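Local coordinates for mutual gliding-motility protein MglA (Myxococcus xanthus DK 1622, PDB 6H17) that acts as a small Ras-like GTPase, an intracellular switch that coordinates social and adventurous gliding motility and controls the direction and speed of gliding, at residues A[30-35]-A[58-63]; A[9-14]-A[189-194]; A[111-116]-A[152-157]. All coordinates share one frame; numbering follows the deposited sequence.

Contact 1 (A[30-35]-A[58-63]); sequences QYIYNK and DFLPLS
Ile32 and Tyr33, neighbours near the C-terminal end of helix 25-35, meet Leu60 and Leu62 of strand 52-62, where the helix that follows the P-loop packs on the central sheet of a Ras-like GTPase. Over these segments helix and strand run 9.8 Å apart with their directions 37° from parallel. Leu60 and Leu62, two apart on an extended strand, point to the same side, so together they offer the helix an apolar surface. Ile32 comes down on it with one branch: CG2 lies 3.7 Å from Leu62 CD1 and 3.9 Å from Leu60 CD2. This methyl stands anti to the backbone N, while CG1 lies beside it (chi1 -66°), and the beta-branched residue thus bridges both leucines. Ile32 and Leu62 cross nearly at right angles. Leu60 turns CD1 to the Tyr33 ring, while its CD2 lies between Ile32 CG2 and the backbone N and CB of Tyr33. A ring suits this border position, since its carbons pack on leucine and it takes a cation-pi contact from Lys41; the backbone O of Tyr33 is also bonded to Lys41 NZ. Ile32 and Leu62 both also touch Leu76 of the adjoining strand 71-78. At the start of segment 58-63, Asp58 OD2 is hydrogen-bonded to Thr26 and Thr78, while a water donates to Asp58 OD1 at 2.9 Å. The ring of Tyr33 presents its CD1 to Leu60 CD1 at 3.9 Å, the two side chains crossing at about a right angle.

Contact 2 (A[9-14]-A[189-194]); sequences REINCK and TELKKG
Cys13 SG and Leu191 CD1 lie only 3.4 Å apart, a close approach for sulfur and methyl, though the cysteine was deposited in two conformers and the distance belongs to one of them. The same methyl also reaches Ile11 CG2 at 4.0 Å; within segments 9-14 and 189-194, Leu191 CD1 alone makes the contact from the helix side. Ile11 and Cys13 alternate with Asn12 along the strand and therefore face the helix together, whereas Asn12 is directed to the other side of the sheet. Each suits its place: isoleucine is readily accommodated in a beta strand and offers a branch to the helix, and cysteine is small and apolar enough for a buried position. Ile11 turns CG2 anti to its own N, so this branch meets the leucine while CG1 lies beside that N (chi1 -60°). The two side chains slide past each other in opposite directions. The branched end of leucine carries a methyl far enough to bridge the layers, for the nearest CA atoms, those of Cys13 and Leu191, are 9.3 Å apart. Arg9 and Glu10 both face Asn5 in a G1 beta bulge. Here strand 10-18 of the Ras-like fold is flanked by the parallel strand 71-78 and the short antiparallel strand 3-5, and farther along it also pairs with strand 98-104; helix 176-193 lies against one face, where Leu191 also touches Ser2.

Contact 3 (A[111-116]-A[152-157]); sequences EANMES and EEMRKA
Between segments 111-116 and 152-157 of two helices the CA atoms come nearest at Met114 and Ala157, 8.0 Å apart, and the gap is bridged mainly by the ends of side chains. Met114 CE meets Ala157 CB at 3.9 Å, methyl against methyl. The methionine has CG anti to the carbonyl carbon (chi1 -68°), and from there the chain is extended, which carries its end across to the other helix although its CB does not point straight at it. A long, flexible thioether suits this solvent-facing border, and the short side chain of alanine allows the tip to come close to the helix backbone, with Met114 CE 4.0 Å from Ala157 O. Met114 was deposited in two conformers, so this reach describes one of them. Both helices belong to the Ras-like GTPase fold and pack on the same side of its sheet, here over strands 98-104 and 136-141. On the inner side Met154 folds its chain, all three torsions near -70°, and its CE stops 4.3 Å from Asn113 ND2, a loose approach. That amide has a stronger task elsewhere: ND2 is hydrogen-bonded to the backbone O of Asp104, fastening the helix to the end of strand 98-104, next to Pro20 of the P-loop. The Met154 side chain also touches Ala103, Tyr140 and Met110, largely apolar neighbours that suit a buried methionine. Along helix 151-158, Lys156 NZ makes a salt bridge with Glu152 OE1 at 3.1 Å, one turn back, approaching from above the carboxylate plane.

The three contacts tie helices of one Ras-like domain to its sheet or to each other at separate places, and none touches another. Contacts 1 and 2 both reach the central sheet, their centres 20 Å apart and nearest atoms about 7 Å; strand 10-18 of contact 2 leads through the P-loop into helix 25-35 of contact 1. Contact 3 lies across the chain's centre from both, with its own centre 26 Å from that of contact 1 and 31 Å from that of contact 2. The nucleotide is nearest to contacts 1 and 3: the side chains of Ile32 and Asn113 lie about 11 and 9 Å from the bound GTP analogue, while contact 2 is remote from it.

Contact 1 (A[30-35]-A[58-63])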
ATOM      1  N   GLN A  30      -4.270   1.643 -10.351  1.00 11.56           N
ATOM      2  CA  GLN A  30      -4.867   1.704 -11.688  0.57 11.17           C
ATOM      3  C   GLN A  30      -5.018   0.309 -12.273  1.00 11.65           C
ATOM      4  O   GLN A  30      -6.054  -0.017 -12.872  1.00 13.04           O
ATOM      5  CB  GLN A  30      -4.020   2.599 -12.603  0.57 14.06           C
ATOM      6  CG  GLN A  30      -4.107   4.063 -12.219  0.57 13.19           C
ATOM      7  CD  GLN A  30      -3.109   5.008 -12.893  0.57 19.48           C
ATOM      8  OE1 GLN A  30      -1.989   4.638 -13.275  0.57 19.34           O
ATOM      9  NE2 GLN A  30      -3.517   6.271 -12.998  0.57 18.11           N
ATOM     10  N   TYR A  31      -3.997  -0.543 -12.127  1.00 11.80           N
ATOM     11  CA  TYR A  31      -4.090  -1.902 -12.643  1.00 11.16           C
ATOM     12  C   TYR A  31      -5.165  -2.677 -11.891  1.00 11.99           C
ATOM     13  O   TYR A  31      -5.990  -3.374 -12.498  1.00 12.41           O
ATOM     14  CB  TYR A  31      -2.737  -2.621 -12.519  1.00 12.17           C
ATOM     15  CG  TYR A  31      -2.775  -3.965 -13.208  1.00 11.36           C
ATOM     16  CD1 TYR A  31      -2.518  -4.060 -14.562  1.00 12.43           C
ATOM     17  CD2 TYR A  31      -3.159  -5.115 -12.524  1.00 11.64           C
ATOM     18  CE1 TYR A  31      -2.629  -5.265 -15.221  1.00 13.23           C
ATOM     19  CE2 TYR A  31      -3.235  -6.333 -13.178  1.00 12.85           C
ATOM     20  CZ  TYR A  31      -2.982  -6.392 -14.520  1.00 12.92           C
ATOM     21  OH  TYR A  31      -3.076  -7.586 -15.207  1.00 16.63           O
ATOM     22  N   ILE A  32      -5.175  -2.569 -10.558  1.00 11.69           N
ATOM     23  CA  ILE A  32      -6.203  -3.236  -9.751  1.00 11.96           C
ATOM     24  C   ILE A  32      -7.593  -2.817 -10.221  1.00 13.06           C
ATOM     25  O   ILE A  32      -8.484  -3.653 -10.440  1.00 13.84           O
ATOM     26  CB  ILE A  32      -5.992  -2.947  -8.257  1.00 12.23           C
ATOM     27  CG1 ILE A  32      -4.688  -3.585  -7.774  1.00 12.82           C
ATOM     28  CG2 ILE A  32      -7.160  -3.486  -7.446  1.00 13.29           C
ATOM     29  CD1 ILE A  32      -4.195  -3.039  -6.437  1.00 13.05           C
ATOM     30  N   TYR A  33      -7.814  -1.520 -10.371  1.00 12.01           N
ATOM     31  CA  TYR A  33      -9.119  -1.061 -10.832  1.00 13.12           C
ATOM     32  C   TYR A  33      -9.444  -1.620 -12.209  1.00 14.56           C
ATOM     33  O   TYR A  33     -10.556  -2.109 -12.455  1.00 15.27           O
ATOM     34  CB  TYR A  33      -9.166   0.466 -10.853  1.00 14.34           C
ATOM     35  CG  TYR A  33     -10.469   0.973 -11.401  1.00 14.95           C
ATOM     36  CD1 TYR A  33     -11.630   0.928 -10.641  1.00 14.46           C
ATOM     37  CD2 TYR A  33     -10.548   1.471 -12.686  1.00 17.70           C
ATOM     38  CE1 TYR A  33     -12.837   1.360 -11.150  1.00 16.16           C
ATOM     39  CE2 TYR A  33     -11.751   1.921 -13.200  1.00 20.86           C
ATOM     40  CZ  TYR A  33     -12.879   1.863 -12.413  1.00 19.72           C
ATOM     41  OH  TYR A  33     -14.096   2.309 -12.919  1.00 25.95           O
ATOM     42  N   ASN A  34      -8.490  -1.543 -13.133  1.00 13.64           N
ATOM     43  CA  ASN A  34      -8.783  -1.932 -14.506  1.00 13.96           C
ATOM     44  C   ASN A  34      -9.133  -3.405 -14.611  1.00 15.11           C
ATOM     45  O   ASN A  34      -9.959  -3.794 -15.453  1.00 17.14           O
ATOM     46  CB  ASN A  34      -7.586  -1.615 -15.407  1.00 15.87           C
ATOM     47  CG  ASN A  34      -7.403  -0.143 -15.639  1.00 20.20           C
ATOM     48  OD1 ASN A  34      -8.304   0.649 -15.402  1.00 23.10           O
ATOM     49  ND2 ASN A  34      -6.225   0.235 -16.129  1.00 24.76           N
ATOM     50  N   LYS A  35      -8.486  -4.246 -13.810  1.00 14.29           N
ATOM     51  CA  LYS A  35      -8.585  -5.689 -13.954  1.00 14.73           C
ATOM     52  C   LYS A  35      -9.459  -6.375 -12.912  1.00 16.81           C
ATOM     53  O   LYS A  35      -9.587  -7.602 -12.952  1.00 21.00           O
ATOM     54  CB  LYS A  35      -7.190  -6.318 -13.991  1.00 14.99           C
ATOM     55  CG  LYS A  35      -6.375  -5.886 -15.175  1.00 19.16           C
ATOM     56  CD  LYS A  35      -7.002  -6.245 -16.500  1.00 27.30           C
ATOM     57  CE  LYS A  35      -6.065  -5.851 -17.629  1.00 42.10           C
ATOM     58  NZ  LYS A  35      -6.098  -6.838 -18.733  1.00 57.98           N
ATOM     59  N   ASP A  58      -4.646   8.642  -4.311  1.00 13.51           N
ATOM     60  CA  ASP A  58      -5.700   7.817  -4.878  1.00 12.26           C
ATOM     61  C   ASP A  58      -6.483   7.106  -3.794  1.00 12.10           C
ATOM     62  O   ASP A  58      -5.974   6.839  -2.709  1.00 13.24           O
ATOM     63  CB  ASP A  58      -5.089   6.736  -5.779  1.00 13.74           C
ATOM     64  CG  ASP A  58      -4.122   7.302  -6.760  1.00 15.69           C
ATOM     65  OD1 ASP A  58      -4.572   7.970  -7.715  1.00 16.62           O
ATOM     66  OD2 ASP A  58      -2.887   7.127  -6.564  1.00 14.52           O
ATOM     67  N   PHE A  59      -7.732   6.774  -4.138  1.00 12.42           N
ATOM     68  CA  PHE A  59      -8.660   6.027  -3.298  1.00 13.11           C
ATOM     69  C   PHE A  59      -9.408   5.014  -4.152  1.00 12.40           C
ATOM     70  O   PHE A  59      -9.918   5.351  -5.226  1.00 12.85           O
ATOM     71  CB  PHE A  59      -9.668   6.989  -2.640  1.00 14.28           C
ATOM     72  CG  PHE A  59     -10.773   6.296  -1.865  1.00 14.73           C
ATOM     73  CD1 PHE A  59     -10.576   5.919  -0.550  1.00 16.16           C
ATOM     74  CD2 PHE A  59     -12.004   6.012  -2.449  1.00 15.83           C
ATOM     75  CE1 PHE A  59     -11.596   5.284   0.171  1.00 18.33           C
ATOM     76  CE2 PHE A  59     -13.024   5.375  -1.726  1.00 18.72           C
ATOM     77  CZ  PHE A  59     -12.816   5.019  -0.430  1.00 20.25           C
ATOM     78  N   LEU A  60      -9.478   3.772  -3.661  1.00 11.87           N
ATOM     79  CA  LEU A  60     -10.163   2.710  -4.394  1.00 12.98           C
ATOM     80  C   LEU A  60     -10.781   1.719  -3.415  1.00 13.75           C
ATOM     81  O   LEU A  60     -10.051   1.043  -2.677  1.00 12.73           O
ATOM     82  CB  LEU A  60      -9.183   1.954  -5.291  1.00 13.03           C
ATOM     83  CG  LEU A  60      -9.695   0.677  -5.968  1.00 14.18           C
ATOM     84  CD1 LEU A  60     -10.908   0.955  -6.834  1.00 16.03           C
ATOM     85  CD2 LEU A  60      -8.589   0.070  -6.821  1.00 15.32           C
ATOM     86  N   PRO A  61     -12.116   1.610  -3.367  1.00 13.50           N
ATOM     87  CA  PRO A  61     -12.749   0.602  -2.506  1.00 13.85           C
ATOM     88  C   PRO A  61     -12.959  -0.719  -3.222  1.00 15.00           C
ATOM     89  O   PRO A  61     -13.297  -0.759  -4.406  1.00 16.38           O
ATOM     90  CB  PRO A  61     -14.093   1.252  -2.158  1.00 17.30           C
ATOM     91  CG  PRO A  61     -14.395   2.176  -3.255  1.00 18.80           C
ATOM     92  CD  PRO A  61     -13.103   2.523  -3.974  1.00 14.71           C
ATOM     93  N   LEU A  62     -12.750  -1.816  -2.487  1.00 14.63           N
ATOM     94  CA  LEU A  62     -12.809  -3.148  -3.052  1.00 16.34           C
ATOM     95  C   LEU A  62     -13.410  -4.132  -2.065  1.00 15.72           C
ATOM     96  O   LEU A  62     -13.277  -3.974  -0.847  1.00 16.85           O
ATOM     97  CB  LEU A  62     -11.394  -3.706  -3.343  1.00 18.02           C
ATOM     98  CG  LEU A  62     -10.523  -2.969  -4.335  1.00 16.44           C
ATOM     99  CD1 LEU A  62      -9.121  -3.568  -4.350  1.00 17.31           C
ATOM    100  CD2 LEU A  62     -11.115  -3.043  -5.729  1.00 17.65           C
ATOM    101  N   SER A  63     -14.005  -5.179  -2.609  1.00 16.60           N
ATOM    102  CA  SER A  63     -14.389  -6.356  -1.843  0.68 18.93           C
ATOM    103  C   SER A  63     -13.334  -7.427  -2.070  1.00 23.45           C
ATOM    104  O   SER A  63     -13.045  -7.791  -3.217  1.00 24.58           O
ATOM    105  CB  SER A  63     -15.757  -6.869  -2.270  0.68 21.48           C
ATOM    106  OG  SER A  63     -16.758  -5.887  -2.061  0.68 24.46           O
TER
HETATM  107  O   HOH W   1      -5.550   7.328 -10.358  0.61 23.30           O

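Contact 2 (A[9-14]-A[189-194])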
ATOM      1  N   ARG A   9     -23.381  -4.391  10.844  1.00 15.58           N
ATOM      2  CA  ARG A   9     -22.573  -5.546  10.452  1.00 16.07           C
ATOM      3  C   ARG A   9     -21.603  -5.196   9.332  1.00 14.75           C
ATOM      4  O   ARG A   9     -21.411  -5.978   8.398  1.00 17.84           O
ATOM      5  CB  ARG A   9     -23.411  -6.766  10.050  1.00 15.68           C
ATOM      6  CG  ARG A   9     -24.540  -7.089  10.978  1.00 20.84           C
ATOM      7  CD  ARG A   9     -24.033  -7.321  12.347  1.00 23.28           C
ATOM      8  NE  ARG A   9     -23.184  -8.510  12.463  1.00 21.60           N
ATOM      9  CZ  ARG A   9     -22.641  -8.902  13.605  1.00 28.66           C
ATOM     10  NH1 ARG A   9     -22.836  -8.187  14.708  1.00 26.08           N
ATOM     11  NH2 ARG A   9     -21.907 -10.000  13.649  1.00 25.72           N
ATOM     12  N   GLU A  10     -20.998  -4.016   9.391  1.00 14.92           N
ATOM     13  CA  GLU A  10     -20.068  -3.556   8.370  1.00 16.38           C
ATOM     14  C   GLU A  10     -18.699  -3.304   8.965  1.00 14.09           C
ATOM     15  O   GLU A  10     -18.572  -2.727  10.043  1.00 16.64           O
ATOM     16  CB  GLU A  10     -20.591  -2.275   7.692  1.00 20.05           C
ATOM     17  CG  GLU A  10     -21.935  -2.520   7.011  1.00 27.81           C
ATOM     18  CD  GLU A  10     -22.378  -1.408   6.077  1.00 47.56           C
ATOM     19  OE1 GLU A  10     -23.502  -1.511   5.524  1.00 29.60           O
ATOM     20  OE2 GLU A  10     -21.614  -0.437   5.894  1.00 52.60           O
ATOM     21  N   ILE A  11     -17.679  -3.754   8.243  1.00 14.29           N
ATOM     22  CA  ILE A  11     -16.282  -3.526   8.594  1.00 14.50           C
ATOM     23  C   ILE A  11     -15.608  -2.813   7.434  1.00 14.87           C
ATOM     24  O   ILE A  11     -15.684  -3.271   6.295  1.00 15.68           O
ATOM     25  CB  ILE A  11     -15.555  -4.858   8.870  1.00 14.63           C
ATOM     26  CG1 ILE A  11     -16.206  -5.614  10.029  1.00 15.47           C
ATOM     27  CG2 ILE A  11     -14.075  -4.611   9.118  1.00 16.46           C
ATOM     28  CD1 ILE A  11     -15.639  -6.999  10.244  1.00 17.06           C
ATOM     29  N   ASN A  12     -14.920  -1.715   7.731  1.00 16.42           N
ATOM     30  CA  ASN A  12     -14.106  -1.037   6.732  1.00 18.29           C
ATOM     31  C   ASN A  12     -12.655  -1.083   7.169  1.00 16.60           C
ATOM     32  O   ASN A  12     -12.334  -0.729   8.306  1.00 18.68           O
ATOM     33  CB  ASN A  12     -14.569   0.402   6.531  1.00 24.04           C
ATOM     34  CG  ASN A  12     -15.922   0.476   5.849  1.00 28.83           C
ATOM     35  OD1 ASN A  12     -16.227  -0.315   4.947  1.00 26.46           O
ATOM     36  ND2 ASN A  12     -16.753   1.399   6.299  1.00 37.11           N
ATOM     37  N   CYS A  13     -11.810  -1.579   6.275  0.69 16.40           N
ATOM     38  CA  CYS A  13     -10.375  -1.711   6.479  0.69 16.67           C
ATOM     39  C   CYS A  13      -9.673  -0.715   5.566  0.69 16.34           C
ATOM     40  O   CYS A  13     -10.220  -0.323   4.524  0.69 15.79           O
ATOM     41  CB  CYS A  13      -9.919  -3.140   6.139  0.69 14.63           C
ATOM     42  SG  CYS A  13     -10.641  -4.416   7.234  0.69 18.99           S
ATOM     43  N   LYS A  14      -8.467  -0.295   5.971  1.00 13.83           N
ATOM     44  CA  LYS A  14      -7.678   0.655   5.196  1.00 13.98           C
ATOM     45  C   LYS A  14      -6.312   0.082   4.877  1.00 12.46           C
ATOM     46  O   LYS A  14      -5.578  -0.346   5.777  1.00 12.74           O
ATOM     47  CB  LYS A  14      -7.526   1.927   6.016  1.00 14.30           C
ATOM     48  CG  LYS A  14      -6.740   3.023   5.363  1.00 16.01           C
ATOM     49  CD  LYS A  14      -6.820   4.283   6.213  1.00 20.87           C
ATOM     50  CE  LYS A  14      -6.371   5.495   5.457  1.00 19.51           C
ATOM     51  NZ  LYS A  14      -6.529   6.738   6.263  1.00 17.08           N
ATOM     52  N   THR A 189      -6.829 -11.815   8.786  1.00 17.71           N
ATOM     53  CA  THR A 189      -6.428 -12.684   9.891  1.00 20.87           C
ATOM     54  C   THR A 189      -6.422 -11.909  11.200  1.00 25.58           C
ATOM     55  O   THR A 189      -6.863 -12.427  12.239  1.00 25.53           O
ATOM     56  CB  THR A 189      -5.062 -13.297   9.588  1.00 21.22           C
ATOM     57  OG1 THR A 189      -5.178 -14.176   8.464  1.00 24.66           O
ATOM     58  CG2 THR A 189      -4.537 -14.073  10.792  1.00 26.48           C
ATOM     59  N   GLU A 190      -5.949 -10.659  11.174  1.00 22.99           N
ATOM     60  CA  GLU A 190      -5.948  -9.848  12.390  1.00 25.50           C
ATOM     61  C   GLU A 190      -7.368  -9.532  12.844  1.00 30.46           C
ATOM     62  O   GLU A 190      -7.671  -9.610  14.043  1.00 32.38           O
ATOM     63  CB  GLU A 190      -5.143  -8.565  12.184  1.00 30.62           C
ATOM     64  CG  GLU A 190      -3.643  -8.787  12.086  1.00 32.80           C
ATOM     65  CD  GLU A 190      -3.105  -9.672  13.199  1.00 46.67           C
ATOM     66  OE1 GLU A 190      -3.292  -9.312  14.380  1.00 47.15           O
ATOM     67  OE2 GLU A 190      -2.523 -10.741  12.894  1.00 42.48           O
ATOM     68  N   LEU A 191      -8.255  -9.189  11.910  1.00 26.95           N
ATOM     69  CA  LEU A 191      -9.652  -8.956  12.265  1.00 36.47           C
ATOM     70  C   LEU A 191     -10.241 -10.163  12.980  1.00 39.95           C
ATOM     71  O   LEU A 191     -10.914 -10.025  14.007  1.00 45.75           O
ATOM     72  CB  LEU A 191     -10.465  -8.666  11.010  1.00 35.81           C
ATOM     73  CG  LEU A 191     -10.320  -7.267  10.431  1.00 38.12           C
ATOM     74  CD1 LEU A 191     -11.032  -7.218   9.099  1.00 42.82           C
ATOM     75  CD2 LEU A 191     -10.877  -6.238  11.399  1.00 40.40           C
ATOM     76  N   LYS A 192     -10.012 -11.359  12.441  1.00 30.32           N
ATOM     77  CA  LYS A 192     -10.574 -12.556  13.050  1.00 33.48           C
ATOM     78  C   LYS A 192     -10.000 -12.815  14.435  1.00 41.74           C
ATOM     79  O   LYS A 192     -10.633 -13.516  15.233  1.00 51.93           O
ATOM     80  CB  LYS A 192     -10.352 -13.759  12.137  1.00 32.14           C
ATOM     81  CG  LYS A 192     -11.059 -13.622  10.800  1.00 35.17           C
ATOM     82  CD  LYS A 192     -11.205 -14.950  10.074  1.00 42.53           C
ATOM     83  CE  LYS A 192     -10.158 -15.136   8.989  1.00 47.19           C
ATOM     84  NZ  LYS A 192     -10.755 -15.764   7.778  1.00 50.07           N
ATOM     85  N   LYS A 193      -8.829 -12.262  14.749  1.00 46.14           N
ATOM     86  CA  LYS A 193      -8.230 -12.460  16.063  1.00 51.47           C
ATOM     87  C   LYS A 193      -8.950 -11.610  17.104  1.00 63.05           C
ATOM     88  O   LYS A 193      -9.812 -12.111  17.831  1.00 70.30           O
ATOM     89  CB  LYS A 193      -6.734 -12.134  16.044  1.00 47.40           C
ATOM     90  CG  LYS A 193      -5.889 -13.127  15.256  1.00 46.10           C
ATOM     91  CD  LYS A 193      -4.401 -12.803  15.349  1.00 49.21           C
ATOM     92  CE  LYS A 193      -3.567 -13.787  14.539  1.00 48.36           C
ATOM     93  N   GLY A 194      -8.608 -10.326  17.178  1.00 69.78           N
ATOM     94  CA  GLY A 194      -9.215  -9.432  18.147  1.00 70.73           C
ATOM     95  C   GLY A 194     -10.248  -8.508  17.534  1.00 68.53           C
ATOM     96  O   GLY A 194     -11.452  -8.741  17.652  1.00 69.60           O
TER

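Contact 3 (A[111-116]-A[152-157])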
ATOM      1  N   GLU A 111      18.495   5.049  -2.515  1.00 15.00           N
ATOM      2  CA  GLU A 111      18.499   5.939  -1.360  1.00 15.75           C
ATOM      3  C   GLU A 111      17.090   6.424  -1.070  1.00 13.08           C
ATOM      4  O   GLU A 111      16.691   6.523   0.088  1.00 15.23           O
ATOM      5  CB  GLU A 111      19.436   7.127  -1.570  1.00 19.09           C
ATOM      6  CG  GLU A 111      20.893   6.822  -1.257  1.00 31.09           C
ATOM      7  CD  GLU A 111      21.673   8.060  -0.837  1.00 53.32           C
ATOM      8  OE1 GLU A 111      21.040   9.103  -0.559  1.00 56.87           O
ATOM      9  OE2 GLU A 111      22.919   7.994  -0.787  1.00 49.85           O
ATOM     10  N   ALA A 112      16.336   6.763  -2.123  1.00 13.98           N
ATOM     11  CA  ALA A 112      14.972   7.228  -1.943  1.00 14.18           C
ATOM     12  C   ALA A 112      14.100   6.132  -1.347  1.00 11.71           C
ATOM     13  O   ALA A 112      13.256   6.410  -0.491  1.00 13.03           O
ATOM     14  CB  ALA A 112      14.408   7.739  -3.267  1.00 14.41           C
ATOM     15  N   ASN A 113      14.301   4.874  -1.771  1.00 12.55           N
ATOM     16  CA  ASN A 113      13.598   3.758  -1.149  1.00 12.14           C
ATOM     17  C   ASN A 113      13.882   3.707   0.343  1.00 12.72           C
ATOM     18  O   ASN A 113      12.972   3.574   1.159  1.00 12.82           O
ATOM     19  CB  ASN A 113      14.043   2.421  -1.737  1.00 12.41           C
ATOM     20  CG  ASN A 113      13.530   2.169  -3.137  1.00 11.52           C
ATOM     21  OD1 ASN A 113      12.432   2.602  -3.505  1.00 12.24           O
ATOM     22  ND2 ASN A 113      14.293   1.407  -3.908  1.00 13.33           N
ATOM     23  N   MET A 114      15.158   3.818   0.723  0.62 13.72           N
ATOM     24  CA  MET A 114      15.505   3.700   2.135  0.62 13.51           C
ATOM     25  C   MET A 114      14.961   4.866   2.941  0.62 14.59           C
ATOM     26  O   MET A 114      14.490   4.674   4.069  0.62 15.36           O
ATOM     27  CB  MET A 114      17.014   3.623   2.277  0.62 15.30           C
ATOM     28  CG  MET A 114      17.581   2.352   1.733  0.62 15.14           C
ATOM     29  SD  MET A 114      19.370   2.412   1.731  0.62 16.39           S
ATOM     30  CE  MET A 114      19.703   0.668   1.583  0.62 19.50           C
ATOM     31  N   GLU A 115      15.029   6.079   2.395  0.62 13.81           N
ATOM     32  CA  GLU A 115      14.471   7.234   3.088  0.62 13.80           C
ATOM     33  C   GLU A 115      12.977   7.056   3.305  0.62 14.17           C
ATOM     34  O   GLU A 115      12.452   7.316   4.394  0.62 14.33           O
ATOM     35  CB  GLU A 115      14.752   8.509   2.286  0.62 15.53           C
ATOM     36  CG  GLU A 115      14.045   9.774   2.817  0.62 20.66           C
ATOM     37  CD  GLU A 115      14.931  10.639   3.687  0.62 37.19           C
ATOM     38  OE1 GLU A 115      14.871  11.879   3.539  0.62 42.83           O
ATOM     39  OE2 GLU A 115      15.686  10.080   4.511  0.62 35.29           O
ATOM     40  N   SER A 116      12.268   6.613   2.272  1.00 13.19           N
ATOM     41  CA  SER A 116      10.829   6.439   2.383  1.00 13.02           C
ATOM     42  C   SER A 116      10.456   5.333   3.364  1.00 12.63           C
ATOM     43  O   SER A 116       9.472   5.465   4.092  1.00 13.19           O
ATOM     44  CB  SER A 116      10.234   6.174   1.003  1.00 12.09           C
ATOM     45  OG  SER A 116       8.833   6.055   1.060  1.00 13.62           O
ATOM     46  N   GLU A 152      17.800 -10.252  -4.871  1.00 16.12           N
ATOM     47  CA  GLU A 152      18.527 -10.573  -3.653  1.00 16.32           C
ATOM     48  C   GLU A 152      19.059  -9.310  -2.996  1.00 17.29           C
ATOM     49  O   GLU A 152      19.028  -9.179  -1.770  1.00 17.52           O
ATOM     50  CB  GLU A 152      19.672 -11.528  -3.972  1.00 20.62           C
ATOM     51  CG  GLU A 152      20.412 -12.019  -2.744  1.00 34.63           C
ATOM     52  CD  GLU A 152      21.564 -12.950  -3.082  1.00 56.77           C
ATOM     53  OE1 GLU A 152      22.178 -13.497  -2.142  1.00 70.02           O
ATOM     54  OE2 GLU A 152      21.858 -13.135  -4.283  1.00 61.97           O
ATOM     55  N   GLU A 153      19.562  -8.369  -3.795  1.00 15.34           N
ATOM     56  CA  GLU A 153      20.064  -7.121  -3.232  1.00 14.69           C
ATOM     57  C   GLU A 153      18.932  -6.246  -2.692  1.00 15.35           C
ATOM     58  O   GLU A 153      19.111  -5.550  -1.681  1.00 15.89           O
ATOM     59  CB  GLU A 153      20.883  -6.362  -4.273  1.00 16.22           C
ATOM     60  CG  GLU A 153      22.188  -6.998  -4.615  1.00 17.51           C
ATOM     61  CD  GLU A 153      22.686  -6.571  -6.004  1.00 18.61           C
ATOM     62  OE1 GLU A 153      23.675  -7.158  -6.459  1.00 22.48           O
ATOM     63  OE2 GLU A 153      22.079  -5.683  -6.637  1.00 21.49           O
ATOM     64  N   MET A 154      17.765  -6.260  -3.345  1.00 14.72           N
ATOM     65  CA  MET A 154      16.612  -5.538  -2.809  1.00 14.44           C
ATOM     66  C   MET A 154      16.220  -6.083  -1.442  1.00 14.56           C
ATOM     67  O   MET A 154      15.944  -5.315  -0.509  1.00 14.98           O
ATOM     68  CB  MET A 154      15.421  -5.668  -3.756  1.00 14.31           C
ATOM     69  CG  MET A 154      15.573  -4.929  -5.079  1.00 19.62           C
ATOM     70  SD  MET A 154      15.587  -3.115  -5.010  1.00 18.09           S
ATOM     71  CE  MET A 154      13.882  -2.760  -4.726  1.00 13.86           C
ATOM     72  N   ARG A 155      16.208  -7.413  -1.306  1.00 14.07           N
ATOM     73  CA  ARG A 155      15.842  -8.043  -0.046  1.00 16.07           C
ATOM     74  C   ARG A 155      16.850  -7.691   1.036  1.00 15.27           C
ATOM     75  O   ARG A 155      16.477  -7.341   2.162  1.00 16.31           O
ATOM     76  CB  ARG A 155      15.787  -9.558  -0.256  1.00 17.97           C
ATOM     77  CG  ARG A 155      15.461 -10.340   1.010  1.00 19.33           C
ATOM     78  CD  ARG A 155      15.509 -11.851   0.758  1.00 26.54           C
ATOM     79  NE  ARG A 155      14.775 -12.216  -0.455  1.00 40.30           N
ATOM     80  CZ  ARG A 155      15.309 -12.783  -1.537  1.00 41.86           C
ATOM     81  NH1 ARG A 155      16.600 -13.097  -1.586  1.00 49.22           N
ATOM     82  NH2 ARG A 155      14.533 -13.059  -2.573  1.00 39.25           N
ATOM     83  N   LYS A 156      18.135  -7.761   0.713  1.00 15.39           N
ATOM     84  CA  LYS A 156      19.137  -7.437   1.716  1.00 15.83           C
ATOM     85  C   LYS A 156      19.083  -5.971   2.113  1.00 16.59           C
ATOM     86  O   LYS A 156      19.362  -5.636   3.270  1.00 18.98           O
ATOM     87  CB  LYS A 156      20.527  -7.823   1.210  1.00 19.04           C
ATOM     88  CG  LYS A 156      20.734  -9.331   1.114  1.00 21.97           C
ATOM     89  CD  LYS A 156      22.083  -9.675   0.521  1.00 30.17           C
ATOM     90  CE  LYS A 156      22.291 -11.179   0.476  1.00 42.17           C
ATOM     91  NZ  LYS A 156      23.551 -11.524  -0.235  1.00 47.86           N
ATOM     92  N   ALA A 157      18.729  -5.082   1.186  1.00 15.42           N
ATOM     93  CA  ALA A 157      18.692  -3.665   1.505  1.00 14.32           C
ATOM     94  C   ALA A 157      17.423  -3.256   2.245  1.00 15.56           C
ATOM     95  O   ALA A 157      17.467  -2.347   3.073  1.00 16.80           O
ATOM     96  CB  ALA A 157      18.789  -2.847   0.221  1.00 16.98           C
TER